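Local coordinates for protein alpha-1,3-glucanase (Streptomyces thermodiastaticus, PDB 7C7D) that probably hydrolyses alpha-1,3-glucan from within the chain, as a thermostable calcium-binding endoglucanase of glycoside hydrolase family 87, at residues G121-T133 against D177-V190. Sequence-based numbering, arbitrary orientation.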
loop_
_atom_site.group_PDB
_atom_site.type_symbol
_atom_site.label_atom_id
_atom_site.label_comp_id
_atom_site.label_asym_id
_atom_site.label_seq_id
_atom_site.Cartn_x
_atom_site.Cartn_y
_atom_site.Cartn_z
ATOM N N GLY A 121 -20.667 10.132 8.894
ATOM C CA GLY A 121 -21.260 11.101 9.789
ATOM C C GLY A 121 -21.240 10.714 11.248
ATOM O O GLY A 121 -21.509 11.566 12.105
ATOM N N GLN A 122 -20.921 9.468 11.566
ATOM C CA GLN A 122 -21.013 8.972 12.929
ATOM C C GLN A 122 -19.636 8.652 13.487
ATOM O O GLN A 122 -18.648 8.512 12.757
ATOM C CB GLN A 122 -21.908 7.734 13.001
ATOM C CG GLN A 122 -23.332 8.007 12.560
ATOM C CD GLN A 122 -24.180 6.757 12.569
ATOM O OE1 GLN A 122 -23.707 5.685 12.923
ATOM N NE2 GLN A 122 -25.441 6.891 12.179
ATOM N N SER A 123 -19.593 8.527 14.806
ATOM C CA SER A 123 -18.369 8.180 15.508
ATOM C C SER A 123 -18.754 7.609 16.861
ATOM O O SER A 123 -19.899 7.719 17.304
ATOM C CB SER A 123 -17.447 9.390 15.666
ATOM O OG SER A 123 -18.070 10.388 16.452
ATOM N N GLY A 124 -17.777 6.988 17.511
ATOM C CA GLY A 124 -18.000 6.454 18.836
ATOM C C GLY A 124 -16.773 5.732 19.335
ATOM O O GLY A 124 -15.639 6.118 19.026
ATOM N N THR A 125 -16.985 4.684 20.119
ATOM C CA THR A 125 -15.880 3.914 20.653
ATOM C C THR A 125 -16.204 2.439 20.518
ATOM O O THR A 125 -17.346 2.048 20.277
ATOM C CB THR A 125 -15.598 4.250 22.121
ATOM O OG1 THR A 125 -16.797 4.074 22.881
ATOM C CG2 THR A 125 -15.110 5.684 22.264
ATOM N N LEU A 126 -15.167 1.627 20.672
ATOM C CA LEU A 126 -15.275 0.178 20.625
ATOM C C LEU A 126 -14.570 -0.350 21.863
ATOM O O LEU A 126 -13.379 -0.087 22.057
ATOM C CB LEU A 126 -14.606 -0.335 19.347
ATOM C CG LEU A 126 -14.786 -1.794 18.934
ATOM C CD1 LEU A 126 -16.245 -2.188 18.787
ATOM C CD2 LEU A 126 -14.046 -2.031 17.629
ATOM N N ASP A 127 -15.308 -1.053 22.719
ATOM C CA ASP A 127 -14.732 -1.539 23.963
ATOM C C ASP A 127 -13.831 -2.739 23.700
ATOM O O ASP A 127 -14.022 -3.488 22.740
ATOM C CB ASP A 127 -15.829 -1.925 24.959
ATOM C CG ASP A 127 -16.427 -0.719 25.669
ATOM O OD1 ASP A 127 -15.942 0.409 25.448
ATOM O OD2 ASP A 127 -17.373 -0.905 26.466
ATOM N N VAL A 128 -12.832 -2.908 24.565
ATOM C CA VAL A 128 -11.861 -3.991 24.466
ATOM C C VAL A 128 -11.890 -4.785 25.764
ATOM O O VAL A 128 -11.782 -4.210 26.853
ATOM C CB VAL A 128 -10.444 -3.462 24.174
ATOM C CG1 VAL A 128 -9.479 -4.617 23.951
ATOM C CG2 VAL A 128 -10.454 -2.537 22.958
ATOM N N TYR A 129 -12.046 -6.100 25.641
ATOM C CA TYR A 129 -11.984 -7.021 26.764
ATOM C C TYR A 129 -10.818 -7.965 26.527
ATOM O O TYR A 129 -10.533 -8.342 25.385
ATOM C CB TYR A 129 -13.270 -7.851 26.871
ATOM C CG TYR A 129 -14.498 -7.077 27.302
ATOM C CD1 TYR A 129 -15.092 -6.149 26.457
ATOM C CD2 TYR A 129 -15.074 -7.289 28.550
ATOM C CE1 TYR A 129 -16.218 -5.447 26.846
ATOM C CE2 TYR A 129 -16.199 -6.590 28.948
ATOM C CZ TYR A 129 -16.766 -5.670 28.093
ATOM O OH TYR A 129 -17.886 -4.973 28.485
ATOM N N VAL A 130 -10.141 -8.340 27.604
ATOM C CA VAL A 130 -9.095 -9.351 27.555
ATOM C C VAL A 130 -9.463 -10.406 28.584
ATOM O O VAL A 130 -9.468 -10.130 29.790
ATOM C CB VAL A 130 -7.707 -8.768 27.835
ATOM C CG1 VAL A 130 -6.703 -9.896 27.988
ATOM C CG2 VAL A 130 -7.293 -7.805 26.723
ATOM N N ASN A 131 -9.788 -11.608 28.108
ATOM C CA ASN A 131 -10.152 -12.724 28.981
ATOM C C ASN A 131 -11.426 -12.431 29.770
ATOM O O ASN A 131 -11.545 -12.777 30.946
ATOM C CB ASN A 131 -8.999 -13.123 29.908
ATOM C CG ASN A 131 -7.812 -13.678 29.151
ATOM O OD1 ASN A 131 -6.662 -13.484 29.547
ATOM N ND2 ASN A 131 -8.083 -14.375 28.054
ATOM N N GLY A 132 -12.389 -11.784 29.118
ATOM C CA GLY A 132 -13.660 -11.483 29.742
ATOM C C GLY A 132 -13.664 -10.295 30.678
ATOM O O GLY A 132 -14.732 -9.943 31.195
ATOM N N THR A 133 -12.516 -9.666 30.916
ATOM C CA THR A 133 -12.425 -8.487 31.768
ATOM C C THR A 133 -12.248 -7.251 30.898
ATOM O O THR A 133 -11.366 -7.214 30.032
ATOM C CB THR A 133 -11.258 -8.611 32.751
ATOM O OG1 THR A 133 -10.020 -8.447 32.051
ATOM C CG2 THR A 133 -11.277 -9.972 33.421
ATOM N N ASP A 177 -4.880 -16.569 24.295
ATOM C CA ASP A 177 -5.707 -15.616 25.011
ATOM C C ASP A 177 -6.824 -15.119 24.097
ATOM O O ASP A 177 -6.824 -15.348 22.884
ATOM C CB ASP A 177 -4.876 -14.416 25.463
ATOM C CG ASP A 177 -4.014 -14.718 26.674
ATOM O OD1 ASP A 177 -3.948 -15.895 27.088
ATOM O OD2 ASP A 177 -3.396 -13.770 27.205
ATOM N N THR A 178 -7.787 -14.426 24.695
ATOM C CA THR A 178 -8.916 -13.873 23.964
ATOM C C THR A 178 -8.887 -12.358 24.084
ATOM O O THR A 178 -8.725 -11.819 25.183
ATOM C CB THR A 178 -10.239 -14.394 24.528
ATOM O OG1 THR A 178 -10.285 -14.140 25.936
ATOM C CG2 THR A 178 -10.370 -15.888 24.278
ATOM N N VAL A 179 -9.029 -11.679 22.950
ATOM C CA VAL A 179 -9.269 -10.243 22.908
ATOM C C VAL A 179 -10.613 -10.045 22.227
ATOM O O VAL A 179 -10.804 -10.477 21.082
ATOM C CB VAL A 179 -8.151 -9.492 22.170
ATOM C CG1 VAL A 179 -8.528 -8.022 21.971
ATOM C CG2 VAL A 179 -6.843 -9.606 22.938
ATOM N N THR A 180 -11.544 -9.412 22.932
ATOM C CA THR A 180 -12.896 -9.211 22.435
ATOM C C THR A 180 -13.141 -7.729 22.208
ATOM O O THR A 180 -12.820 -6.897 23.065
ATOM C CB THR A 180 -13.927 -9.772 23.419
ATOM O OG1 THR A 180 -13.698 -11.174 23.594
ATOM C CG2 THR A 180 -15.337 -9.568 22.887
ATOM N N LEU A 181 -13.690 -7.408 21.047
ATOM C CA LEU A 181 -14.134 -6.060 20.732
ATOM C C LEU A 181 -15.650 -6.034 20.842
ATOM O O LEU A 181 -16.331 -6.874 20.248
ATOM C CB LEU A 181 -13.708 -5.682 19.313
ATOM C CG LEU A 181 -12.232 -5.898 18.972
ATOM C CD1 LEU A 181 -11.941 -5.440 17.550
ATOM C CD2 LEU A 181 -11.344 -5.173 19.976
ATOM N N GLN A 182 -16.172 -5.090 21.619
ATOM C CA GLN A 182 -17.595 -5.014 21.922
ATOM C C GLN A 182 -18.124 -3.645 21.521
ATOM O O GLN A 182 -17.677 -2.624 22.056
ATOM C CB GLN A 182 -17.837 -5.250 23.411
ATOM C CG GLN A 182 -19.295 -5.244 23.807
ATOM C CD GLN A 182 -19.636 -6.391 24.721
ATOM O OE1 GLN A 182 -19.502 -7.558 24.355
ATOM N NE2 GLN A 182 -20.051 -6.067 25.936
ATOM N N ALA A 183 -19.077 -3.622 20.594
ATOM C CA ALA A 183 -19.700 -2.368 20.184
ATOM C C ALA A 183 -20.671 -1.914 21.261
ATOM O O ALA A 183 -21.304 -2.738 21.905
ATOM C CB ALA A 183 -20.451 -2.560 18.866
ATOM N N THR A 184 -20.772 -0.603 21.476
ATOM C CA THR A 184 -21.622 -0.094 22.553
ATOM C C THR A 184 -22.435 1.134 22.155
ATOM O O THR A 184 -23.571 1.298 22.610
ATOM C CB THR A 184 -20.803 0.240 23.808
ATOM O OG1 THR A 184 -19.840 1.255 23.500
ATOM C CG2 THR A 184 -20.104 -0.992 24.372
ATOM N N ASN A 185 -21.865 2.016 21.330
ATOM C CA ASN A 185 -22.487 3.312 21.069
ATOM C C ASN A 185 -22.507 3.692 19.594
ATOM O O ASN A 185 -22.864 4.830 19.269
ATOM C CB ASN A 185 -21.817 4.422 21.889
ATOM C CG ASN A 185 -20.317 4.492 21.664
ATOM O OD1 ASN A 185 -19.826 4.162 20.589
ATOM N ND2 ASN A 185 -19.582 4.931 22.681
ATOM N N VAL A 186 -22.106 2.784 18.708
ATOM C CA VAL A 186 -22.159 2.996 17.267
ATOM C C VAL A 186 -21.985 1.628 16.631
ATOM O O VAL A 186 -21.310 0.753 17.183
ATOM C CB VAL A 186 -21.074 4.000 16.787
ATOM C CG1 VAL A 186 -19.665 3.489 17.096
ATOM C CG2 VAL A 186 -21.236 4.319 15.303
ATOM N N GLN A 187 -22.610 1.433 15.475
ATOM C CA GLN A 187 -22.475 0.170 14.759
ATOM C C GLN A 187 -21.118 0.147 14.065
ATOM O O GLN A 187 -20.793 1.059 13.300
ATOM C CB GLN A 187 -23.600 0.034 13.739
ATOM C CG GLN A 187 -23.638 -1.284 12.988
ATOM C CD GLN A 187 -24.629 -1.238 11.848
ATOM O OE1 GLN A 187 -24.406 -0.551 10.853
ATOM N NE2 GLN A 187 -25.739 -1.952 11.994
ATOM N N VAL A 188 -20.320 -0.882 14.332
ATOM C CA VAL A 188 -18.952 -0.951 13.834
ATOM C C VAL A 188 -18.809 -2.191 12.968
ATOM O O VAL A 188 -19.135 -3.300 13.405
ATOM C CB VAL A 188 -17.920 -0.978 14.978
ATOM C CG1 VAL A 188 -16.501 -0.929 14.406
ATOM C CG2 VAL A 188 -18.159 0.171 15.955
ATOM N N THR A 189 -18.310 -2.012 11.752
ATOM C CA THR A 189 -17.981 -3.131 10.881
ATOM C C THR A 189 -16.488 -3.388 11.030
ATOM O O THR A 189 -15.666 -2.560 10.629
ATOM C CB THR A 189 -18.385 -2.824 9.444
ATOM O OG1 THR A 189 -19.810 -2.657 9.405
ATOM C CG2 THR A 189 -17.994 -3.970 8.516
ATOM N N VAL A 190 -16.141 -4.513 11.649
ATOM C CA VAL A 190 -14.754 -4.849 11.953
ATOM C C VAL A 190 -14.204 -5.742 10.850
ATOM O O VAL A 190 -14.782 -6.789 10.538
ATOM C CB VAL A 190 -14.641 -5.528 13.329
ATOM C CG1 VAL A 190 -13.185 -5.831 13.651
ATOM C CG2 VAL A 190 -15.254 -4.635 14.414
HETATM O O HOH W 1 -21.287 7.305 19.607
HETATM O O HOH W 2 -19.607 0.841 19.449
HETATM O O HOH W 3 -18.778 -3.110 26.942
HETATM O O HOH W 4 -11.716 -11.498 25.940
#
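Leu126 reaches from strand 123-130 over strand 178-183 and the start of strand 188-196. Its CB leaves on the face shared with Val128 and Leu181; CG, anti to the backbone N (chi1 -170°), comes to 4.1 Å from Leu181 CB. There the branches part: CD1 rests against the backbone at Gln182 O, 3.6 Å away, and also meets Ala183 CB and Val188 CG2, whereas CD2 lies 4.0 Å from Leu181 CD1 and touches Val190 CG2. Strands 123-130 and 178-183 are antiparallel neighbours inside a five-stranded sheet, flanked by 133-142 and 100-104, and with the sheet containing 188-196 it probably forms the beta-sandwich of a galactose-binding-like domain, next to the parallel beta-helix. Backbone pairs Asp127-Gln182 and Tyr129-Thr180 each exchange two hydrogen bonds. On the opposite face the Tyr129 ring runs obliquely past Gln182, CE1 being 3.8 Å from Gln182 CB, while Gln182 OE1 is hydrogen-bonded to Arg100 of strand 100-104. A water hydrogen-bonded to Tyr129 OH donates to Asp127 OD2. Farther along the chain, Asn185 grips Thr125 twice: OD1 takes the backbone N-H of Thr125 on an in-plane lone pair at 2.9 Å, nearly straight (170°), and ND2 donates to Thr125 OG1, more bent at 145°.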